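Local coordinates for protein binary enterotoxin of Clostridium perfringens component a (Clostridium perfringens, PDB 5WTZ) that probably transfers ADP-ribose from NAD+ to actin, acting as the enzymatic component of a binary enterotoxin, at residues R244-N247 / N248-G252; T255-N258 / K259-D263; G302-F306 / G307-N311. All blocks are in the same frame, centred on the assembly; numbering follows the deposited sequence.

All three contacts are local and lie round one bound NAD, yet each meets a different part of it. Contacts 1 and 2 follow each other on helix 240-263 and touch through Tyr249 and Asn258; contact 3, in the loop after strand 295-301, touches neither and sits about 16 Å from contact 2, centre to centre. Contact 1 has the more buried side chains and gives the nicotinamide ribose a backbone carbonyl. Contact 2, more open, offers an amide to a phosphate and a leucine to the adenine. Contact 3, largely at the surface, binds the adenosine ribose through a carboxylate, its loop held by a short 3-10 turn, a proline packed on leucines and an asparagine side-chain bond.

Contact 1: residues R244-N247 / N248-G252; sequences RDIN and NYLGG. With NAD (nicotinamide-adenine-dinucleotide), chain B.
Ile246 and Leu250, one helical turn apart, lie side by side and point the same way, with Ile246 CG2 3.7 Å from Leu250 CD1. Ile246 has CG2 anti to its backbone N, and this places that methyl against the leucine branch. A branched aliphatic pair suits this buried flank, where Ile246 also meets Leu386 and Leu250 meets Val373.

The backbone bonds are those of an alpha helix: Asn248 N to Arg244 O, Tyr249 N to Asp245 O, Leu250 N to Ile246 O at 2.9 Å, and Gly251 N to Asn247 O. A wider pi-type turn follows at 249-252. Gly252 has a positive phi of 132°, at which a CB would press on the preceding carbonyl oxygen, so glycine fits here.

Polar side chains tie the helix to its neighbours. The exposed Arg244 grips Asp245 side-on: NE lies 2.9 Å from Asp245 OD1 in a salt bridge, and NH2 also bonds to OD1, both nitrogens coming from the same face of the carboxylate. Asp245 OD1 lies in the guanidinium plane, but NE comes to it from above the carboxylate plane, 42° out of it. Asp245 OD2 is bound by Asn281, and Arg244 NH2 also pairs with Glu277, so the two link this helix to helix 272-286. Tyr249, with CG anti to the backbone N (chi1 173°), sends its hydroxyl to Ser342, giving a buried phenol a polar partner.

Leu250 meets the ligand. NAD O3D donates to Leu250 O at 2.8 Å, and Leu250 CD2 lies 3.5 Å from NAD O2D, so one residue uses its carbonyl and a methyl on the same ribose. This helix-borne grip on the nicotinamide ribose belongs to the NAD pocket of the ADP-ribosyltransferase fold.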
loop_
_atom_site.group_PDB
_atom_site.type_symbol
_atom_site.label_atom_id
_atom_site.label_comp_id
_atom_site.label_asym_id
_atom_site.label_seq_id
_atom_site.Cartn_x
_atom_site.Cartn_y
_atom_site.Cartn_z
ATOM N N ARG A 244 -10.766 -14.491 28.129
ATOM C CA ARG A 244 -10.626 -15.933 27.971
ATOM C C ARG A 244 -10.845 -16.345 26.519
ATOM O O ARG A 244 -10.047 -17.083 25.945
ATOM C CB ARG A 244 -11.608 -16.676 28.872
ATOM C CG ARG A 244 -11.507 -18.197 28.778
ATOM C CD ARG A 244 -12.754 -18.836 29.351
ATOM N NE ARG A 244 -13.915 -18.541 28.511
ATOM C CZ ARG A 244 -15.169 -18.521 28.944
ATOM N NH1 ARG A 244 -15.438 -18.771 30.220
ATOM N NH2 ARG A 244 -16.154 -18.244 28.097
ATOM N N ASP A 245 -11.926 -15.856 25.919
ATOM C CA ASP A 245 -12.274 -16.289 24.572
ATOM C C ASP A 245 -11.407 -15.656 23.473
ATOM O O ASP A 245 -11.200 -16.277 22.438
ATOM C CB ASP A 245 -13.762 -16.029 24.323
ATOM C CG ASP A 245 -14.635 -16.973 25.129
ATOM O OD1 ASP A 245 -14.058 -17.909 25.709
ATOM O OD2 ASP A 245 -15.873 -16.805 25.189
ATOM N N ILE A 246 -10.893 -14.445 23.700
ATOM C CA ILE A 246 -9.874 -13.858 22.823
ATOM C C ILE A 246 -8.612 -14.714 22.858
ATOM O O ILE A 246 -8.069 -15.074 21.821
ATOM C CB ILE A 246 -9.527 -12.404 23.238
ATOM C CG1 ILE A 246 -10.631 -11.434 22.796
ATOM C CG2 ILE A 246 -8.195 -11.970 22.641
ATOM C CD1 ILE A 246 -10.641 -11.142 21.294
ATOM N N ASN A 247 -8.152 -15.039 24.063
ATOM C CA ASN A 247 -6.988 -15.906 24.245
ATOM C C ASN A 247 -7.201 -17.296 23.652
ATOM O O ASN A 247 -6.294 -17.838 22.999
ATOM C CB ASN A 247 -6.632 -16.021 25.731
ATOM C CG ASN A 247 -5.775 -14.864 26.219
ATOM O OD1 ASN A 247 -4.959 -14.326 25.476
ATOM N ND2 ASN A 247 -5.948 -14.490 27.480
ATOM N N ASN A 248 -8.391 -17.861 23.848
ATOM C CA ASN A 248 -8.738 -19.131 23.207
ATOM C C ASN A 248 -8.639 -19.035 21.671
ATOM O O ASN A 248 -8.048 -19.902 21.028
ATOM C CB ASN A 248 -10.153 -19.571 23.613
ATOM C CG ASN A 248 -10.606 -20.842 22.902
ATOM O OD1 ASN A 248 -11.044 -20.804 21.751
ATOM N ND2 ASN A 248 -10.510 -21.973 23.590
ATOM N N TYR A 249 -9.217 -17.988 21.096
ATOM C CA TYR A 249 -9.162 -17.780 19.644
ATOM C C TYR A 249 -7.715 -17.715 19.181
ATOM O O TYR A 249 -7.300 -18.429 18.252
ATOM C CB TYR A 249 -9.912 -16.501 19.248
ATOM C CG TYR A 249 -9.762 -16.098 17.782
ATOM C CD1 TYR A 249 -8.628 -15.410 17.331
ATOM C CD2 TYR A 249 -10.758 -16.395 16.858
ATOM C CE1 TYR A 249 -8.491 -15.032 15.989
ATOM C CE2 TYR A 249 -10.636 -16.003 15.512
ATOM C CZ TYR A 249 -9.498 -15.330 15.093
ATOM O OH TYR A 249 -9.351 -14.958 13.771
ATOM N N LEU A 250 -6.934 -16.873 19.851
ATOM C CA LEU A 250 -5.587 -16.580 19.401
ATOM C C LEU A 250 -4.680 -17.800 19.523
ATOM O O LEU A 250 -3.780 -17.987 18.705
ATOM C CB LEU A 250 -5.008 -15.402 20.185
ATOM C CG LEU A 250 -5.636 -14.032 19.908
ATOM C CD1 LEU A 250 -5.091 -13.032 20.919
ATOM C CD2 LEU A 250 -5.390 -13.576 18.460
ATOM N N GLY A 251 -4.932 -18.635 20.523
ATOM C CA GLY A 251 -4.104 -19.797 20.775
ATOM C C GLY A 251 -4.454 -21.010 19.934
ATOM O O GLY A 251 -3.878 -22.081 20.125
ATOM N N GLY A 252 -5.389 -20.858 19.003
ATOM C CA GLY A 252 -5.750 -21.967 18.132
ATOM C C GLY A 252 -7.243 -22.227 17.983
ATOM O O GLY A 252 -7.660 -23.036 17.145
HETATM P PA NAD B . -7.977 -18.238 9.758
HETATM O O1A NAD B . -9.022 -18.885 10.635
HETATM O O2A NAD B . -8.171 -16.837 9.259
HETATM O O5B NAD B . -7.712 -19.154 8.458
HETATM C C5B NAD B . -7.709 -20.586 8.495
HETATM C C4B NAD B . -8.060 -21.122 7.121
HETATM O O4B NAD B . -9.395 -20.700 6.811
HETATM C C3B NAD B . -7.140 -20.570 6.036
HETATM O O3B NAD B . -6.897 -21.608 5.072
HETATM C C2B NAD B . -7.961 -19.444 5.422
HETATM O O2B NAD B . -7.644 -19.217 4.045
HETATM C C1B NAD B . -9.397 -19.919 5.611
HETATM N N9A NAD B . -10.279 -18.746 5.780
HETATM C C8A NAD B . -10.175 -17.785 6.717
HETATM N N7A NAD B . -11.156 -16.853 6.556
HETATM C C5A NAD B . -11.875 -17.219 5.489
HETATM C C6A NAD B . -13.049 -16.691 4.765
HETATM N N6A NAD B . -13.644 -15.548 5.172
HETATM N N1A NAD B . -13.486 -17.374 3.679
HETATM C C2A NAD B . -12.902 -18.515 3.273
HETATM N N3A NAD B . -11.839 -19.060 3.896
HETATM C C4A NAD B . -11.292 -18.456 4.977
HETATM O O3 NAD B . -6.601 -18.290 10.581
HETATM P PN NAD B . -5.095 -18.079 10.060
HETATM O O1N NAD B . -4.955 -16.641 9.611
HETATM O O2N NAD B . -4.745 -19.224 9.140
HETATM O O5D NAD B . -4.320 -18.310 11.451
HETATM C C5D NAD B . -4.642 -17.566 12.625
HETATM C C4D NAD B . -3.526 -17.738 13.639
HETATM O O4D NAD B . -2.389 -16.976 13.225
HETATM C C3D NAD B . -3.934 -17.145 14.973
HETATM O O3D NAD B . -3.131 -17.771 15.990
HETATM C C2D NAD B . -3.544 -15.690 14.838
HETATM O O2D NAD B . -3.264 -15.097 16.111
HETATM C C1D NAD B . -2.320 -15.737 13.920
HETATM N N1N NAD B . -2.265 -14.632 12.940
HETATM C C2N NAD B . -2.325 -14.877 11.615
HETATM C C3N NAD B . -2.270 -13.822 10.697
HETATM C C7N NAD B . -2.326 -14.062 9.213
HETATM O O7N NAD B . -2.885 -15.056 8.732
HETATM N N7N NAD B . -1.713 -13.164 8.459
HETATM C C4N NAD B . -2.136 -12.509 11.133
HETATM C C5N NAD B . -2.079 -12.285 12.499
HETATM C C6N NAD B . -2.146 -13.370 13.378
#

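Contact 2: residues T255-N258 / K259-D263. With NAD (nicotinamide-adenine-dinucleotide), chain B.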
loop_
_atom_site.group_PDB
_atom_site.type_symbol
_atom_site.label_atom_id
_atom_site.label_comp_id
_atom_site.label_asym_id
_atom_site.label_seq_id
_atom_site.Cartn_x
_atom_site.Cartn_y
_atom_site.Cartn_z
ATOM N N THR A 255 -9.536 -21.710 14.507
ATOM C CA THR A 255 -9.810 -22.702 13.466
ATOM C C THR A 255 -11.275 -23.138 13.493
ATOM O O THR A 255 -11.955 -23.102 12.472
ATOM C CB THR A 255 -8.912 -23.932 13.619
ATOM O OG1 THR A 255 -7.553 -23.545 13.408
ATOM C CG2 THR A 255 -9.290 -25.009 12.609
ATOM N N ALA A 256 -11.765 -23.509 14.665
ATOM C CA ALA A 256 -13.163 -23.927 14.801
ATOM C C ALA A 256 -14.108 -22.727 14.708
ATOM O O ALA A 256 -15.207 -22.835 14.150
ATOM C CB ALA A 256 -13.378 -24.665 16.109
ATOM N N ILE A 257 -13.682 -21.592 15.262
ATOM C CA ILE A 257 -14.531 -20.401 15.335
ATOM C C ILE A 257 -14.761 -19.825 13.943
ATOM O O ILE A 257 -15.908 -19.588 13.547
ATOM C CB ILE A 257 -13.918 -19.329 16.261
ATOM C CG1 ILE A 257 -14.084 -19.748 17.725
ATOM C CG2 ILE A 257 -14.558 -17.944 16.026
ATOM C CD1 ILE A 257 -13.247 -18.926 18.680
ATOM N N ASN A 258 -13.686 -19.631 13.188
ATOM C CA ASN A 258 -13.836 -19.049 11.858
ATOM C C ASN A 258 -14.497 -20.057 10.902
ATOM O O ASN A 258 -15.278 -19.663 10.049
ATOM C CB ASN A 258 -12.486 -18.529 11.333
ATOM C CG ASN A 258 -12.096 -17.183 11.969
ATOM O OD1 ASN A 258 -12.956 -16.422 12.434
ATOM N ND2 ASN A 258 -10.803 -16.878 11.978
ATOM N N LYS A 259 -14.239 -21.351 11.083
ATOM C CA LYS A 259 -14.960 -22.379 10.318
ATOM C C LYS A 259 -16.479 -22.295 10.520
ATOM O O LYS A 259 -17.253 -22.397 9.567
ATOM C CB LYS A 259 -14.488 -23.780 10.694
ATOM C CG LYS A 259 -13.321 -24.329 9.881
ATOM C CD LYS A 259 -12.965 -25.734 10.392
ATOM C CE LYS A 259 -11.784 -26.362 9.659
ATOM N NZ LYS A 259 -11.701 -27.824 9.983
ATOM N N TYR A 260 -16.901 -22.124 11.765
ATOM C CA TYR A 260 -18.315 -22.034 12.076
ATOM C C TYR A 260 -18.934 -20.771 11.487
ATOM O O TYR A 260 -20.034 -20.802 10.939
ATOM C CB TYR A 260 -18.533 -22.054 13.580
ATOM C CG TYR A 260 -19.988 -21.942 13.938
ATOM C CD1 TYR A 260 -20.829 -23.039 13.833
ATOM C CD2 TYR A 260 -20.530 -20.730 14.353
ATOM C CE1 TYR A 260 -22.171 -22.940 14.150
ATOM C CE2 TYR A 260 -21.868 -20.619 14.667
ATOM C CZ TYR A 260 -22.682 -21.729 14.566
ATOM O OH TYR A 260 -24.013 -21.629 14.875
ATOM N N LEU A 261 -18.231 -19.655 11.627
ATOM C CA LEU A 261 -18.704 -18.389 11.079
ATOM C C LEU A 261 -18.827 -18.460 9.558
ATOM O O LEU A 261 -19.731 -17.867 8.974
ATOM C CB LEU A 261 -17.767 -17.241 11.477
ATOM C CG LEU A 261 -17.927 -16.639 12.879
ATOM C CD1 LEU A 261 -16.846 -15.620 13.165
ATOM C CD2 LEU A 261 -19.301 -16.010 13.070
ATOM N N LEU A 262 -17.933 -19.207 8.921
ATOM C CA LEU A 262 -17.918 -19.231 7.464
ATOM C C LEU A 262 -19.097 -20.030 6.896
ATOM O O LEU A 262 -19.757 -19.573 5.959
ATOM C CB LEU A 262 -16.591 -19.790 6.949
ATOM C CG LEU A 262 -16.453 -19.838 5.426
ATOM C CD1 LEU A 262 -16.466 -18.428 4.797
ATOM C CD2 LEU A 262 -15.197 -20.601 5.049
ATOM N N ASP A 263 -19.382 -21.199 7.463
ATOM C CA ASP A 263 -20.446 -22.048 6.922
ATOM C C ASP A 263 -21.112 -22.966 7.945
ATOM O O ASP A 263 -21.712 -23.977 7.582
ATOM C CB ASP A 263 -19.894 -22.894 5.773
ATOM C CG ASP A 263 -18.714 -23.745 6.192
ATOM O OD1 ASP A 263 -18.470 -23.866 7.409
ATOM O OD2 ASP A 263 -18.025 -24.288 5.306
HETATM P PA NAD B . -7.977 -18.238 9.758
HETATM O O1A NAD B . -9.022 -18.885 10.635
HETATM O O2A NAD B . -8.171 -16.837 9.259
HETATM O O5B NAD B . -7.712 -19.154 8.458
HETATM C C5B NAD B . -7.709 -20.586 8.495
HETATM C C4B NAD B . -8.060 -21.122 7.121
HETATM O O4B NAD B . -9.395 -20.700 6.811
HETATM C C3B NAD B . -7.140 -20.570 6.036
HETATM O O3B NAD B . -6.897 -21.608 5.072
HETATM C C2B NAD B . -7.961 -19.444 5.422
HETATM O O2B NAD B . -7.644 -19.217 4.045
HETATM C C1B NAD B . -9.397 -19.919 5.611
HETATM N N9A NAD B . -10.279 -18.746 5.780
HETATM C C8A NAD B . -10.175 -17.785 6.717
HETATM N N7A NAD B . -11.156 -16.853 6.556
HETATM C C5A NAD B . -11.875 -17.219 5.489
HETATM C C6A NAD B . -13.049 -16.691 4.765
HETATM N N6A NAD B . -13.644 -15.548 5.172
HETATM N N1A NAD B . -13.486 -17.374 3.679
HETATM C C2A NAD B . -12.902 -18.515 3.273
HETATM N N3A NAD B . -11.839 -19.060 3.896
HETATM C C4A NAD B . -11.292 -18.456 4.977
HETATM O O3 NAD B . -6.601 -18.290 10.581
HETATM P PN NAD B . -5.095 -18.079 10.060
HETATM O O1N NAD B . -4.955 -16.641 9.611
HETATM O O2N NAD B . -4.745 -19.224 9.140
HETATM O O5D NAD B . -4.320 -18.310 11.451
HETATM C C5D NAD B . -4.642 -17.566 12.625
HETATM C C4D NAD B . -3.526 -17.738 13.639
HETATM O O4D NAD B . -2.389 -16.976 13.225
HETATM C C3D NAD B . -3.934 -17.145 14.973
HETATM O O3D NAD B . -3.131 -17.771 15.990
HETATM C C2D NAD B . -3.544 -15.690 14.838
HETATM O O2D NAD B . -3.264 -15.097 16.111
HETATM C C1D NAD B . -2.320 -15.737 13.920
HETATM N N1N NAD B . -2.265 -14.632 12.940
HETATM C C2N NAD B . -2.325 -14.877 11.615
HETATM C C3N NAD B . -2.270 -13.822 10.697
HETATM C C7N NAD B . -2.326 -14.062 9.213
HETATM O O7N NAD B . -2.885 -15.056 8.732
HETATM N N7N NAD B . -1.713 -13.164 8.459
HETATM C C4N NAD B . -2.136 -12.509 11.133
HETATM C C5N NAD B . -2.079 -12.285 12.499
HETATM C C6N NAD B . -2.146 -13.370 13.378
#
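Thr255 and Lys259 lie side by side on the helix, their tips pointing the same way. Thr255 CG2 is 4.1 Å from Lys259 CE, and the lysine chain, extended beyond CG, runs past the threonine carbonyl, with CG 3.2 Å from Thr255 O. The same oxygen accepts Lys259 N from above the carbonyl plane. A long flexible lysine is at home on this exposed face, its methylenes on the threonine.

Ala256, small and exposed, contributes its carbonyl to Tyr260 N at 3.0 Å. Ile257 O takes Leu261 N in a fairly straight bond (164°), while Ile257 CG2 approaches Leu261 CD1 loosely; the buried isoleucine suits the inner side of the helix.

Asn258 carries the ligand contact. Its CG is anti to the carbonyl carbon (chi1 -77°), a setting that turns the amide toward the diphosphate, and ND2 donates almost linearly to NAD O1A at 3.0 Å (171°). ND2 also hydrogen-bonds Tyr249 OH, and OD1 has a weak bond from Phe340 N, so the amide's orientation is probably well defined: an amide can donate and accept at once. OD1 also passes 4.0 Å from Leu261 CD1. One turn on, Leu262 N bonds to Asn258 O, and both methyls of this leucine lie over one face of the adenine, CD1 3.4 Å from NAD N1A, an apolar patch for a base.

The other side of the helix packs on helix 272-286, where Ile257 touches Ile282 and Tyr260 reaches Glu276 by its hydroxyl, while Ile257 and Leu261 meet Phe340 in the loop between strands 334-337 and 341-344.

Contact 3: residues G302-F306 / G307-N311. With NAD (nicotinamide-adenine-dinucleotide), chain B.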
loop_
_atom_site.group_PDB
_atom_site.type_symbol
_atom_site.label_atom_id
_atom_site.label_comp_id
_atom_site.label_asym_id
_atom_site.label_seq_id
_atom_site.Cartn_x
_atom_site.Cartn_y
_atom_site.Cartn_z
ATOM N N GLY A 302 -5.081 -17.429 2.849
ATOM C CA GLY A 302 -5.100 -18.688 2.124
ATOM C C GLY A 302 -5.963 -18.576 0.874
ATOM O O GLY A 302 -6.787 -17.655 0.763
ATOM N N PRO A 303 -5.811 -19.522 -0.064
ATOM C CA PRO A 303 -6.547 -19.452 -1.335
ATOM C C PRO A 303 -8.073 -19.493 -1.172
ATOM O O PRO A 303 -8.765 -18.863 -1.980
ATOM C CB PRO A 303 -6.048 -20.688 -2.091
ATOM C CG PRO A 303 -5.577 -21.640 -1.005
ATOM C CD PRO A 303 -4.935 -20.708 -0.010
ATOM N N ASN A 304 -8.579 -20.211 -0.168
ATOM C CA ASN A 304 -10.027 -20.304 0.078
ATOM C C ASN A 304 -10.703 -18.947 0.197
ATOM O O ASN A 304 -11.894 -18.813 -0.085
ATOM C CB ASN A 304 -10.344 -21.080 1.364
ATOM C CG ASN A 304 -10.004 -22.551 1.292
ATOM O OD1 ASN A 304 -10.216 -23.277 2.274
ATOM N ND2 ASN A 304 -9.480 -23.011 0.149
ATOM N N GLU A 305 -9.959 -17.938 0.645
ATOM C CA GLU A 305 -10.547 -16.617 0.838
ATOM C C GLU A 305 -10.922 -15.965 -0.486
ATOM O O GLU A 305 -11.665 -14.988 -0.507
ATOM C CB GLU A 305 -9.590 -15.731 1.633
ATOM C CG GLU A 305 -9.551 -16.188 3.093
ATOM C CD GLU A 305 -8.344 -15.681 3.842
ATOM O OE1 GLU A 305 -8.275 -14.460 4.082
ATOM O OE2 GLU A 305 -7.466 -16.507 4.185
ATOM N N PHE A 306 -10.428 -16.530 -1.585
ATOM C CA PHE A 306 -10.807 -16.076 -2.914
ATOM C C PHE A 306 -11.313 -17.243 -3.760
ATOM O O PHE A 306 -11.195 -17.242 -4.988
ATOM C CB PHE A 306 -9.634 -15.362 -3.578
ATOM C CG PHE A 306 -9.328 -14.037 -2.953
ATOM C CD1 PHE A 306 -8.490 -13.953 -1.860
ATOM C CD2 PHE A 306 -9.928 -12.873 -3.427
ATOM C CE1 PHE A 306 -8.229 -12.725 -1.275
ATOM C CE2 PHE A 306 -9.673 -11.646 -2.838
ATOM C CZ PHE A 306 -8.827 -11.571 -1.768
ATOM N N GLY A 307 -11.896 -18.232 -3.091
ATOM C CA GLY A 307 -12.524 -19.357 -3.765
ATOM C C GLY A 307 -11.566 -20.267 -4.513
ATOM O O GLY A 307 -11.977 -20.965 -5.433
ATOM N N LEU A 308 -10.297 -20.262 -4.117
ATOM C CA LEU A 308 -9.297 -21.147 -4.705
ATOM C C LEU A 308 -8.841 -22.244 -3.733
ATOM O O LEU A 308 -9.011 -22.120 -2.512
ATOM C CB LEU A 308 -8.083 -20.338 -5.176
ATOM C CG LEU A 308 -8.351 -19.301 -6.277
ATOM C CD1 LEU A 308 -7.144 -18.409 -6.477
ATOM C CD2 LEU A 308 -8.742 -19.975 -7.583
ATOM N N ASP A 309 -8.301 -23.323 -4.296
ATOM C CA ASP A 309 -7.615 -24.375 -3.540
ATOM C C ASP A 309 -6.117 -24.242 -3.758
ATOM O O ASP A 309 -5.676 -23.589 -4.709
ATOM C CB ASP A 309 -8.054 -25.768 -3.985
ATOM C CG ASP A 309 -9.536 -25.973 -3.873
ATOM O OD1 ASP A 309 -10.079 -25.754 -2.771
ATOM O OD2 ASP A 309 -10.159 -26.331 -4.896
ATOM N N LEU A 310 -5.339 -24.898 -2.903
ATOM C CA LEU A 310 -3.886 -24.902 -3.028
ATOM C C LEU A 310 -3.433 -25.434 -4.392
ATOM O O LEU A 310 -2.412 -24.999 -4.925
ATOM C CB LEU A 310 -3.266 -25.734 -1.901
ATOM C CG LEU A 310 -2.081 -25.134 -1.140
ATOM C CD1 LEU A 310 -2.406 -23.744 -0.593
ATOM C CD2 LEU A 310 -1.653 -26.066 -0.017
ATOM N N ASN A 311 -4.201 -26.356 -4.963
ATOM C CA ASN A 311 -3.845 -26.940 -6.256
ATOM C C ASN A 311 -4.735 -26.505 -7.419
ATOM O O ASN A 311 -4.781 -27.172 -8.461
ATOM C CB ASN A 311 -3.857 -28.461 -6.154
ATOM C CG ASN A 311 -2.941 -28.970 -5.064
ATOM O OD1 ASN A 311 -3.355 -29.741 -4.198
ATOM N ND2 ASN A 311 -1.685 -28.526 -5.091
HETATM P PA NAD B . -7.977 -18.238 9.758
HETATM O O1A NAD B . -9.022 -18.885 10.635
HETATM O O2A NAD B . -8.171 -16.837 9.259
HETATM O O5B NAD B . -7.712 -19.154 8.458
HETATM C C5B NAD B . -7.709 -20.586 8.495
HETATM C C4B NAD B . -8.060 -21.122 7.121
HETATM O O4B NAD B . -9.395 -20.700 6.811
HETATM C C3B NAD B . -7.140 -20.570 6.036
HETATM O O3B NAD B . -6.897 -21.608 5.072
HETATM C C2B NAD B . -7.961 -19.444 5.422
HETATM O O2B NAD B . -7.644 -19.217 4.045
HETATM C C1B NAD B . -9.397 -19.919 5.611
HETATM N N9A NAD B . -10.279 -18.746 5.780
HETATM C C8A NAD B . -10.175 -17.785 6.717
HETATM N N7A NAD B . -11.156 -16.853 6.556
HETATM C C5A NAD B . -11.875 -17.219 5.489
HETATM C C6A NAD B . -13.049 -16.691 4.765
HETATM N N6A NAD B . -13.644 -15.548 5.172
HETATM N N1A NAD B . -13.486 -17.374 3.679
HETATM C C2A NAD B . -12.902 -18.515 3.273
HETATM N N3A NAD B . -11.839 -19.060 3.896
HETATM C C4A NAD B . -11.292 -18.456 4.977
HETATM O O3 NAD B . -6.601 -18.290 10.581
HETATM P PN NAD B . -5.095 -18.079 10.060
HETATM O O1N NAD B . -4.955 -16.641 9.611
HETATM O O2N NAD B . -4.745 -19.224 9.140
HETATM O O5D NAD B . -4.320 -18.310 11.451
HETATM C C5D NAD B . -4.642 -17.566 12.625
HETATM C C4D NAD B . -3.526 -17.738 13.639
HETATM O O4D NAD B . -2.389 -16.976 13.225
HETATM C C3D NAD B . -3.934 -17.145 14.973
HETATM O O3D NAD B . -3.131 -17.771 15.990
HETATM C C2D NAD B . -3.544 -15.690 14.838
HETATM O O2D NAD B . -3.264 -15.097 16.111
HETATM C C1D NAD B . -2.320 -15.737 13.920
HETATM N N1N NAD B . -2.265 -14.632 12.940
HETATM C C2N NAD B . -2.325 -14.877 11.615
HETATM C C3N NAD B . -2.270 -13.822 10.697
HETATM C C7N NAD B . -2.326 -14.062 9.213
HETATM O O7N NAD B . -2.885 -15.056 8.732
HETATM N N7N NAD B . -1.713 -13.164 8.459
HETATM C C4N NAD B . -2.136 -12.509 11.133
HETATM C C5N NAD B . -2.079 -12.285 12.499
HETATM C C6N NAD B . -2.146 -13.370 13.378
#
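In the NAD pocket of this ADP-ribosyltransferase domain, a short 3-10 turn at 303-305 follows strand 295-301 and helps to form the adenosine end of the site. Pro303, at the start of the turn, packs its CB on Leu308 CB at 3.7 Å where the chain doubles back. The proline ring restricts phi to near the -61° that this first position of the turn adopts, and its CG also meets Leu310 CD1 at 3.8 Å, the two side chains lying aslant. Pro303 O accepts from Phe306 N and, from the opposite face of its plane, from Leu308 N at 3.0 Å. Gly307, at positive phi (67°), makes the reversal as glycine readily does, and its N bonds to Asn304 O from well above the carbonyl plane.

Ligand recognition falls to Glu305. OE2 accepts NAD O2B at 2.7 Å and also Gly302 N, while OE1 forms a salt bridge with Arg299, which helps to set the carboxylate; Glu305 CG lies over the adenine face opposite Leu262, 3.4 Å from NAD C4A. Gly302 suits its place because a CB there would run into NAD O2B.

Asn304 ties the turn to the segment that follows, 307-311: its chi1 of -68° brings the amide round to the Leu308 carbonyl, and ND2 donates to Leu308 O at 2.8 Å, with the acceptor in the amide plane and the nitrogen in the carbonyl plane.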